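Local coordinates for protein phytoene synthase (Enterococcus hirae, PDB 5IYS) that binds magnesium and the substrate analogue farnesyl thiodiphosphate and probably joins prenyl diphosphates head to head, as squalene and phytoene synthases do, at residues P8-C19 and P87-N98. Sequence-based numbering, arbitrary orientation.
Sequences PFQEYQKDFAYC and PVWRALSVVFDN
In the all-helical squalene/phytoene synthase fold, the N-terminal helices of 8-19 pack on helix 87-98, where D15 and R90 form a side-on, two-pronged salt bridge. NH2 of R90 meets OD1 of D15 at 2.7 Å, with an N-H...O angle of 177°, while NE of R90 reaches OD2 of D15 at 2.9 Å. Both oxygens are met from above the carboxylate plane, although they lie in or near the guanidinium plane. The bend of R90 at chi3 turns its NE/NH2 edge to the acid; its third nitrogen, NH1, is hydrogen-bonded to N85 OD1, so all three guanidinium nitrogens have a partner.

The axes of segments 13-19 and 87-98 approach to 8.4 Å and cross at -110°, and a small residue, A91, occupies the interface: its CB lies over one face of the F16 ring, 4.0 Å from the centroid, while F9 CE2 lies over the opposite face. V94 then spreads between aromatic neighbours. Its CG1 sits over the rim of the F9 ring, its CB is at the edge of F16, and its CG2 comes within 3.6 Å of Y12 CD2. F9 also touches R40 and Q43, which brings helix 39-60 against the same aromatic cluster.

At the other end, Y18 has CG anti to the backbone N (chi1 173°), a torsion that lays its ring across the start of helix 87-98. P87 CG stands over the ring centre, 4.1 Å from the centroid and almost on the ring normal, the geometry of a CH-pi contact, whereas V88 CG2 meets the ring edge, 3.5 Å from Y18 CE2.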
loop_
_atom_site.group_PDB
_atom_site.type_symbol
_atom_site.label_atom_id
_atom_site.label_comp_id
_atom_site.label_asym_id
_atom_site.label_seq_id
_atom_site.Cartn_x
_atom_site.Cartn_y
_atom_site.Cartn_z
ATOM N N PRO A 8 -5.121 -10.300 -25.563
ATOM C CA PRO A 8 -3.996 -9.435 -25.170
ATOM C C PRO A 8 -3.193 -9.983 -23.990
ATOM O O PRO A 8 -2.014 -9.650 -23.850
ATOM C CB PRO A 8 -4.659 -8.087 -24.855
ATOM C CG PRO A 8 -6.088 -8.413 -24.557
ATOM C CD PRO A 8 -6.426 -9.667 -25.334
ATOM N N PHE A 9 -3.773 -10.917 -23.231
ATOM C CA PHE A 9 -3.028 -11.580 -22.167
ATOM C C PHE A 9 -2.119 -12.684 -22.684
ATOM O O PHE A 9 -1.197 -13.130 -21.990
ATOM C CB PHE A 9 -3.951 -12.064 -21.035
ATOM C CG PHE A 9 -4.589 -10.946 -20.255
ATOM C CD1 PHE A 9 -5.799 -10.399 -20.644
ATOM C CD2 PHE A 9 -3.966 -10.418 -19.125
ATOM C CE1 PHE A 9 -6.356 -9.317 -19.983
ATOM C CE2 PHE A 9 -4.524 -9.335 -18.451
ATOM C CZ PHE A 9 -5.735 -8.806 -18.841
ATOM N N GLN A 10 -2.360 -13.121 -23.919
ATOM C CA GLN A 10 -1.425 -14.022 -24.555
ATOM C C GLN A 10 -0.379 -13.177 -25.275
ATOM O O GLN A 10 0.824 -13.432 -25.165
ATOM C CB GLN A 10 -2.157 -14.984 -25.511
ATOM C CG GLN A 10 -1.273 -15.915 -26.320
ATOM C CD GLN A 10 -1.959 -16.447 -27.583
ATOM O OE1 GLN A 10 -1.720 -17.588 -27.992
ATOM N NE2 GLN A 10 -2.787 -15.613 -28.225
ATOM N N GLU A 11 -0.841 -12.160 -25.999
ATOM C CA GLU A 11 0.068 -11.313 -26.768
ATOM C C GLU A 11 1.178 -10.729 -25.885
ATOM O O GLU A 11 2.363 -10.787 -26.234
ATOM C CB GLU A 11 -0.681 -10.168 -27.453
ATOM C CG GLU A 11 0.254 -9.346 -28.341
ATOM C CD GLU A 11 -0.467 -8.347 -29.227
ATOM O OE1 GLU A 11 -1.714 -8.394 -29.267
ATOM O OE2 GLU A 11 0.213 -7.507 -29.868
ATOM N N TYR A 12 0.774 -10.245 -24.712
ATOM C CA TYR A 12 1.664 -9.612 -23.739
ATOM C C TYR A 12 1.950 -10.484 -22.524
ATOM O O TYR A 12 2.310 -9.973 -21.459
ATOM C CB TYR A 12 1.087 -8.269 -23.287
ATOM C CG TYR A 12 0.954 -7.314 -24.433
ATOM C CD1 TYR A 12 2.064 -6.606 -24.894
ATOM C CD2 TYR A 12 -0.243 -7.210 -25.140
ATOM C CE1 TYR A 12 1.966 -5.753 -25.983
ATOM C CE2 TYR A 12 -0.362 -6.323 -26.221
ATOM C CZ TYR A 12 0.756 -5.620 -26.642
ATOM O OH TYR A 12 0.661 -4.735 -27.687
ATOM N N GLN A 13 1.976 -11.799 -22.732
ATOM C CA GLN A 13 2.158 -12.688 -21.593
ATOM C C GLN A 13 3.508 -12.520 -20.919
ATOM O O GLN A 13 3.558 -12.528 -19.701
ATOM C CB GLN A 13 1.811 -14.149 -21.884
ATOM C CG GLN A 13 3.002 -15.117 -21.860
ATOM C CD GLN A 13 2.603 -16.530 -22.315
ATOM O OE1 GLN A 13 2.743 -16.888 -23.490
ATOM N NE2 GLN A 13 2.027 -17.302 -21.397
ATOM N N LYS A 14 4.575 -12.259 -21.669
ATOM C CA LYS A 14 5.864 -12.008 -21.030
ATOM C C LYS A 14 5.877 -10.746 -20.185
ATOM O O LYS A 14 6.560 -10.679 -19.173
ATOM C CB LYS A 14 6.995 -11.941 -22.053
ATOM C CG LYS A 14 7.409 -13.334 -22.597
ATOM C CD LYS A 14 8.615 -13.211 -23.538
ATOM C CE LYS A 14 8.541 -14.222 -24.679
ATOM N NZ LYS A 14 8.877 -15.614 -24.243
ATOM N N ASP A 15 5.223 -9.695 -20.660
ATOM C CA ASP A 15 5.124 -8.481 -19.858
ATOM C C ASP A 15 4.367 -8.706 -18.550
ATOM O O ASP A 15 4.807 -8.247 -17.501
ATOM C CB ASP A 15 4.532 -7.326 -20.681
ATOM C CG ASP A 15 5.340 -7.063 -21.949
ATOM O OD1 ASP A 15 6.585 -7.185 -21.912
ATOM O OD2 ASP A 15 4.732 -6.863 -23.012
ATOM N N PHE A 16 3.234 -9.403 -18.603
ATOM C CA PHE A 16 2.520 -9.747 -17.372
ATOM C C PHE A 16 3.333 -10.685 -16.492
ATOM O O PHE A 16 3.373 -10.517 -15.282
ATOM C CB PHE A 16 1.156 -10.355 -17.690
ATOM C CG PHE A 16 0.117 -9.315 -18.004
ATOM C CD1 PHE A 16 -0.206 -8.362 -17.047
ATOM C CD2 PHE A 16 -0.368 -9.165 -19.302
ATOM C CE1 PHE A 16 -1.165 -7.387 -17.326
ATOM C CE2 PHE A 16 -1.263 -8.110 -19.617
ATOM C CZ PHE A 16 -1.601 -7.189 -18.644
ATOM N N ALA A 17 4.105 -11.578 -17.111
ATOM C CA ALA A 17 5.012 -12.452 -16.328
ATOM C C ALA A 17 6.081 -11.627 -15.646
ATOM O O ALA A 17 6.399 -11.853 -14.474
ATOM C CB ALA A 17 5.647 -13.549 -17.196
ATOM N N TYR A 18 6.596 -10.624 -16.352
ATOM C CA TYR A 18 7.563 -9.728 -15.752
ATOM C C TYR A 18 7.020 -9.083 -14.477
ATOM O O TYR A 18 7.689 -9.038 -13.433
ATOM C CB TYR A 18 7.982 -8.670 -16.768
ATOM C CG TYR A 18 8.857 -7.593 -16.197
ATOM C CD1 TYR A 18 10.246 -7.693 -16.258
ATOM C CD2 TYR A 18 8.304 -6.449 -15.656
ATOM C CE1 TYR A 18 11.050 -6.686 -15.763
ATOM C CE2 TYR A 18 9.097 -5.436 -15.160
ATOM C CZ TYR A 18 10.466 -5.554 -15.231
ATOM O OH TYR A 18 11.230 -4.527 -14.719
ATOM N N CYS A 19 5.822 -8.504 -14.586
ATOM C CA CYS A 19 5.150 -7.950 -13.411
ATOM C C CYS A 19 4.838 -8.969 -12.308
ATOM O O CYS A 19 5.026 -8.673 -11.131
ATOM C CB CYS A 19 3.878 -7.192 -13.832
ATOM S SG CYS A 19 4.166 -5.885 -15.065
ATOM N N PRO A 87 8.033 -3.104 -20.510
ATOM C CA PRO A 87 7.132 -4.189 -20.096
ATOM C C PRO A 87 6.001 -3.727 -19.179
ATOM O O PRO A 87 4.882 -4.221 -19.309
ATOM C CB PRO A 87 8.031 -5.164 -19.327
ATOM C CG PRO A 87 9.386 -4.538 -19.258
ATOM C CD PRO A 87 9.449 -3.375 -20.195
ATOM N N VAL A 88 6.339 -2.900 -18.188
ATOM C CA VAL A 88 5.367 -2.451 -17.208
ATOM C C VAL A 88 4.332 -1.574 -17.870
ATOM O O VAL A 88 3.140 -1.770 -17.683
ATOM C CB VAL A 88 6.033 -1.707 -16.027
ATOM C CG1 VAL A 88 4.976 -1.122 -15.072
ATOM C CG2 VAL A 88 6.913 -2.654 -15.239
ATOM N N TRP A 89 4.779 -0.712 -18.774
ATOM C CA TRP A 89 3.859 0.182 -19.475
ATOM C C TRP A 89 3.016 -0.548 -20.511
ATOM O O TRP A 89 1.822 -0.270 -20.627
ATOM C CB TRP A 89 4.626 1.341 -20.137
ATOM C CG TRP A 89 5.099 2.352 -19.127
ATOM C CD1 TRP A 89 6.386 2.604 -18.766
ATOM C CD2 TRP A 89 4.274 3.193 -18.297
ATOM N NE1 TRP A 89 6.429 3.591 -17.809
ATOM C CE2 TRP A 89 5.139 3.947 -17.479
ATOM C CE3 TRP A 89 2.891 3.359 -18.155
ATOM C CZ2 TRP A 89 4.662 4.922 -16.588
ATOM C CZ3 TRP A 89 2.407 4.300 -17.253
ATOM C CH2 TRP A 89 3.292 5.048 -16.450
ATOM N N ARG A 90 3.581 -1.591 -21.124
ATOM C CA ARG A 90 2.816 -2.405 -22.083
ATOM C C ARG A 90 1.727 -3.225 -21.363
ATOM O O ARG A 90 0.556 -3.264 -21.798
ATOM C CB ARG A 90 3.720 -3.330 -22.918
ATOM C CG ARG A 90 4.486 -2.591 -24.064
ATOM C CD ARG A 90 5.254 -3.560 -24.924
ATOM N NE ARG A 90 6.060 -4.486 -24.136
ATOM C CZ ARG A 90 7.388 -4.444 -24.051
ATOM N NH1 ARG A 90 8.058 -3.541 -24.746
ATOM N NH2 ARG A 90 8.049 -5.322 -23.294
ATOM N N ALA A 91 2.082 -3.803 -20.218
ATOM C CA ALA A 91 1.065 -4.497 -19.401
ATOM C C ALA A 91 0.005 -3.500 -18.937
ATOM O O ALA A 91 -1.198 -3.771 -19.032
ATOM C CB ALA A 91 1.733 -5.164 -18.168
ATOM N N LEU A 92 0.433 -2.325 -18.467
ATOM C CA LEU A 92 -0.546 -1.309 -18.080
ATOM C C LEU A 92 -1.443 -0.843 -19.207
ATOM O O LEU A 92 -2.634 -0.622 -18.986
ATOM C CB LEU A 92 0.078 -0.101 -17.371
ATOM C CG LEU A 92 0.600 -0.329 -15.945
ATOM C CD1 LEU A 92 1.339 0.951 -15.562
ATOM C CD2 LEU A 92 -0.566 -0.672 -14.984
ATOM N N SER A 93 -0.917 -0.746 -20.423
ATOM C CA SER A 93 -1.765 -0.404 -21.563
ATOM C C SER A 93 -2.905 -1.404 -21.751
ATOM O O SER A 93 -4.038 -1.033 -22.077
ATOM C CB SER A 93 -0.939 -0.355 -22.851
ATOM O OG SER A 93 -1.714 0.210 -23.897
ATOM N N VAL A 94 -2.618 -2.693 -21.613
ATOM C CA VAL A 94 -3.700 -3.692 -21.642
ATOM C C VAL A 94 -4.755 -3.541 -20.546
ATOM O O VAL A 94 -5.971 -3.631 -20.791
ATOM C CB VAL A 94 -3.122 -5.136 -21.584
ATOM C CG1 VAL A 94 -4.259 -6.148 -21.486
ATOM C CG2 VAL A 94 -2.265 -5.423 -22.794
ATOM N N VAL A 95 -4.298 -3.241 -19.329
ATOM C CA VAL A 95 -5.232 -2.987 -18.246
ATOM C C VAL A 95 -6.107 -1.767 -18.542
ATOM O O VAL A 95 -7.329 -1.815 -18.355
ATOM C CB VAL A 95 -4.496 -2.850 -16.882
ATOM C CG1 VAL A 95 -5.507 -2.722 -15.763
ATOM C CG2 VAL A 95 -3.590 -4.094 -16.604
ATOM N N PHE A 96 -5.472 -0.668 -18.949
ATOM C CA PHE A 96 -6.198 0.556 -19.319
ATOM C C PHE A 96 -7.124 0.352 -20.529
ATOM O O PHE A 96 -8.215 0.932 -20.572
ATOM C CB PHE A 96 -5.237 1.707 -19.639
ATOM C CG PHE A 96 -4.857 2.551 -18.435
ATOM C CD1 PHE A 96 -4.084 2.009 -17.420
ATOM C CD2 PHE A 96 -5.368 3.845 -18.273
ATOM C CE1 PHE A 96 -3.677 2.767 -16.324
ATOM C CE2 PHE A 96 -5.041 4.615 -17.118
ATOM C CZ PHE A 96 -4.192 4.066 -16.147
ATOM N N ASP A 97 -6.784 -0.571 -21.423
ATOM C CA ASP A 97 -7.696 -0.941 -22.514
ATOM C C ASP A 97 -8.938 -1.685 -22.039
ATOM O O ASP A 97 -9.988 -1.653 -22.724
ATOM C CB ASP A 97 -7.008 -1.833 -23.547
ATOM C CG ASP A 97 -6.121 -1.065 -24.506
ATOM O OD1 ASP A 97 -6.091 0.190 -24.480
ATOM O OD2 ASP A 97 -5.418 -1.744 -25.285
ATOM N N ASN A 98 -8.757 -2.490 -20.993
ATOM C CA ASN A 98 -9.775 -3.453 -20.568
ATOM C C ASN A 98 -10.701 -2.956 -19.469
ATOM O O ASN A 98 -11.757 -3.540 -19.250
ATOM C CB ASN A 98 -9.135 -4.772 -20.098
ATOM C CG ASN A 98 -8.536 -5.604 -21.248
ATOM O OD1 ASN A 98 -8.746 -5.341 -22.432
ATOM N ND2 ASN A 98 -7.730 -6.597 -20.878
#